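Local coordinates for protein ubiquitin-like-specific protease 2 (Saccharomyces cerevisiae, PDB 5LNB) that removes SUMO from modified proteins as a cysteine protease of the C48 family, this chain holding its catalytic domain, at residues 113-118 with 176-181. Sequence-based numbering, arbitrary orientation.
With ACT (acetate ion), chain B.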
loop_
_atom_site.group_PDB
_atom_site.type_symbol
_atom_site.label_atom_id
_atom_site.label_comp_id
_atom_site.label_asym_id
_atom_site.label_seq_id
_atom_site.Cartn_x
_atom_site.Cartn_y
_atom_site.Cartn_z
ATOM N N VAL A 113 -6.308 3.820 6.155
ATOM C CA VAL A 113 -4.942 4.335 6.167
ATOM C C VAL A 113 -4.030 3.184 5.757
ATOM O O VAL A 113 -3.978 2.150 6.440
ATOM C CB VAL A 113 -4.551 4.914 7.532
ATOM C CG1 VAL A 113 -3.137 5.486 7.482
ATOM C CG2 VAL A 113 -5.552 6.002 7.957
ATOM N N VAL A 114 -3.334 3.355 4.635
ATOM C CA VAL A 114 -2.610 2.270 3.977
ATOM C C VAL A 114 -1.131 2.403 4.299
ATOM O O VAL A 114 -0.513 3.432 4.000
ATOM C CB VAL A 114 -2.841 2.281 2.459
ATOM C CG1 VAL A 114 -2.075 1.113 1.792
ATOM C CG2 VAL A 114 -4.345 2.208 2.145
ATOM N N ILE A 115 -0.551 1.364 4.888
ATOM C CA ILE A 115 0.860 1.431 5.261
ATOM C C ILE A 115 1.615 0.221 4.727
ATOM O O ILE A 115 1.562 -0.858 5.338
ATOM C CB ILE A 115 1.026 1.545 6.781
ATOM C CG1 ILE A 115 0.253 2.756 7.303
ATOM C CG2 ILE A 115 2.508 1.628 7.140
ATOM C CD1 ILE A 115 0.289 2.888 8.813
ATOM N N PRO A 116 2.314 0.344 3.598
ATOM C CA PRO A 116 3.194 -0.751 3.163
ATOM C C PRO A 116 4.453 -0.810 4.020
ATOM O O PRO A 116 4.974 0.216 4.465
ATOM C CB PRO A 116 3.505 -0.412 1.701
ATOM C CG PRO A 116 3.161 1.008 1.531
ATOM C CD PRO A 116 2.123 1.364 2.556
ATOM N N ILE A 117 4.937 -2.031 4.254
ATOM C CA ILE A 117 5.992 -2.292 5.227
ATOM C C ILE A 117 7.121 -3.047 4.542
ATOM O O ILE A 117 6.905 -4.126 3.975
ATOM C CB ILE A 117 5.459 -3.075 6.442
ATOM C CG1 ILE A 117 4.473 -2.188 7.215
ATOM C CG2 ILE A 117 6.604 -3.555 7.326
ATOM C CD1 ILE A 117 3.793 -2.865 8.382
ATOM N N ASN A 118 8.326 -2.491 4.608
ATOM C CA ASN A 118 9.505 -3.048 3.954
ATOM C C ASN A 118 10.546 -3.304 5.031
ATOM O O ASN A 118 11.154 -2.360 5.543
ATOM C CB ASN A 118 10.026 -2.090 2.883
ATOM C CG ASN A 118 11.410 -2.463 2.380
ATOM O OD1 ASN A 118 11.847 -3.606 2.501
ATOM N ND2 ASN A 118 12.107 -1.491 1.804
ATOM N N ASP A 176 3.205 -3.600 16.385
ATOM C CA ASP A 176 3.131 -2.892 17.657
ATOM C C ASP A 176 3.583 -1.440 17.545
ATOM O O ASP A 176 2.944 -0.579 18.164
ATOM C CB ASP A 176 3.938 -3.642 18.727
ATOM C CG ASP A 176 3.949 -2.919 20.070
ATOM O OD1 ASP A 176 4.916 -2.165 20.342
ATOM O OD2 ASP A 176 2.972 -3.075 20.841
ATOM N N PRO A 177 4.646 -1.105 16.809
ATOM C CA PRO A 177 4.982 0.318 16.642
ATOM C C PRO A 177 3.856 1.121 16.025
ATOM O O PRO A 177 3.744 2.323 16.288
ATOM C CB PRO A 177 6.214 0.281 15.727
ATOM C CG PRO A 177 6.822 -1.054 15.974
ATOM C CD PRO A 177 5.677 -1.990 16.243
ATOM N N ILE A 178 3.011 0.502 15.203
ATOM C CA ILE A 178 1.918 1.259 14.610
ATOM C C ILE A 178 0.834 1.512 15.644
ATOM O O ILE A 178 0.208 2.578 15.653
ATOM C CB ILE A 178 1.368 0.546 13.361
ATOM C CG1 ILE A 178 2.481 0.370 12.322
ATOM C CG2 ILE A 178 0.199 1.341 12.775
ATOM C CD1 ILE A 178 2.047 -0.344 11.063
ATOM N N LYS A 179 0.599 0.548 16.538
ATOM C CA LYS A 179 -0.306 0.792 17.656
ATOM C C LYS A 179 0.145 2.002 18.466
ATOM O O LYS A 179 -0.657 2.885 18.786
ATOM C CB LYS A 179 -0.392 -0.440 18.549
ATOM C CG LYS A 179 -0.912 -1.683 17.877
ATOM C CD LYS A 179 -1.426 -2.662 18.916
ATOM C CE LYS A 179 -1.867 -3.977 18.288
ATOM N NZ LYS A 179 -2.291 -4.954 19.364
ATOM N N GLU A 180 1.434 2.060 18.811
ATOM C CA GLU A 180 1.917 3.164 19.635
ATOM C C GLU A 180 1.856 4.483 18.877
ATOM O O GLU A 180 1.527 5.529 19.454
ATOM C CB GLU A 180 3.338 2.872 20.121
ATOM C CG GLU A 180 3.439 1.620 21.012
ATOM C CD GLU A 180 2.763 1.778 22.386
ATOM O OE1 GLU A 180 2.660 2.919 22.898
ATOM O OE2 GLU A 180 2.338 0.750 22.961
ATOM N N PHE A 181 2.156 4.448 17.576
ATOM C CA PHE A 181 1.998 5.631 16.738
ATOM C C PHE A 181 0.578 6.177 16.827
ATOM O O PHE A 181 0.373 7.382 17.009
ATOM C CB PHE A 181 2.342 5.295 15.288
ATOM C CG PHE A 181 1.889 6.339 14.319
ATOM C CD1 PHE A 181 2.617 7.514 14.159
ATOM C CD2 PHE A 181 0.715 6.173 13.599
ATOM C CE1 PHE A 181 2.199 8.488 13.276
ATOM C CE2 PHE A 181 0.288 7.144 12.712
ATOM C CZ PHE A 181 1.030 8.311 12.551
HETATM C C ACT B . 15.462 -2.538 2.038
HETATM O O ACT B . 15.066 -3.616 2.561
HETATM O OXT ACT B . 14.643 -1.593 1.960
HETATM C CH3 ACT B . 16.860 -2.353 1.525
#
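Helix 172-190 packs on one face of the mixed β-sheet in the Ulp1-type catalytic domain, and I178 meets I115 and I117 of strand 112-119 there. I115 and I117 are two residues apart and so project from the same side of the strand. The I117 and I178 side chains extend toward each other and touch tip to tip, CD1 of I117 lying 4.1 Å from CD1 of I178. In I178, CG1 lies beside the backbone N (chi1 -59°), anti to the carbonyl carbon, and the chain beyond it is extended (chi2 179°), which carries CD1 out to the strand. Its other branch serves the second contact, with CD1 of I115 4.3 Å from CG2 of I178. The contact is buried, wholly apolar and small, about 118 Å² over both sides. Just beyond I117, N118 takes no part in the isoleucine packing; its ND2 lies 2.5 Å from OXT of an acetate ion, probably a crystallisation additive, closer than is usual for a hydrogen bond, so the details are doubtful, and makes a weak hydrogen bond to D51. A leucine in place of N118 would probably leave the D51 carboxylate without its weak bond and the acetate without this neighbour. Around the isoleucines, I128 of the adjacent strand 122-129 touches both I115 and I178, while helix 82-87 contributes Y84 against I117 and I178 and F83 against I115, F83 also meeting F181 of helix 172-190 edge-to-face.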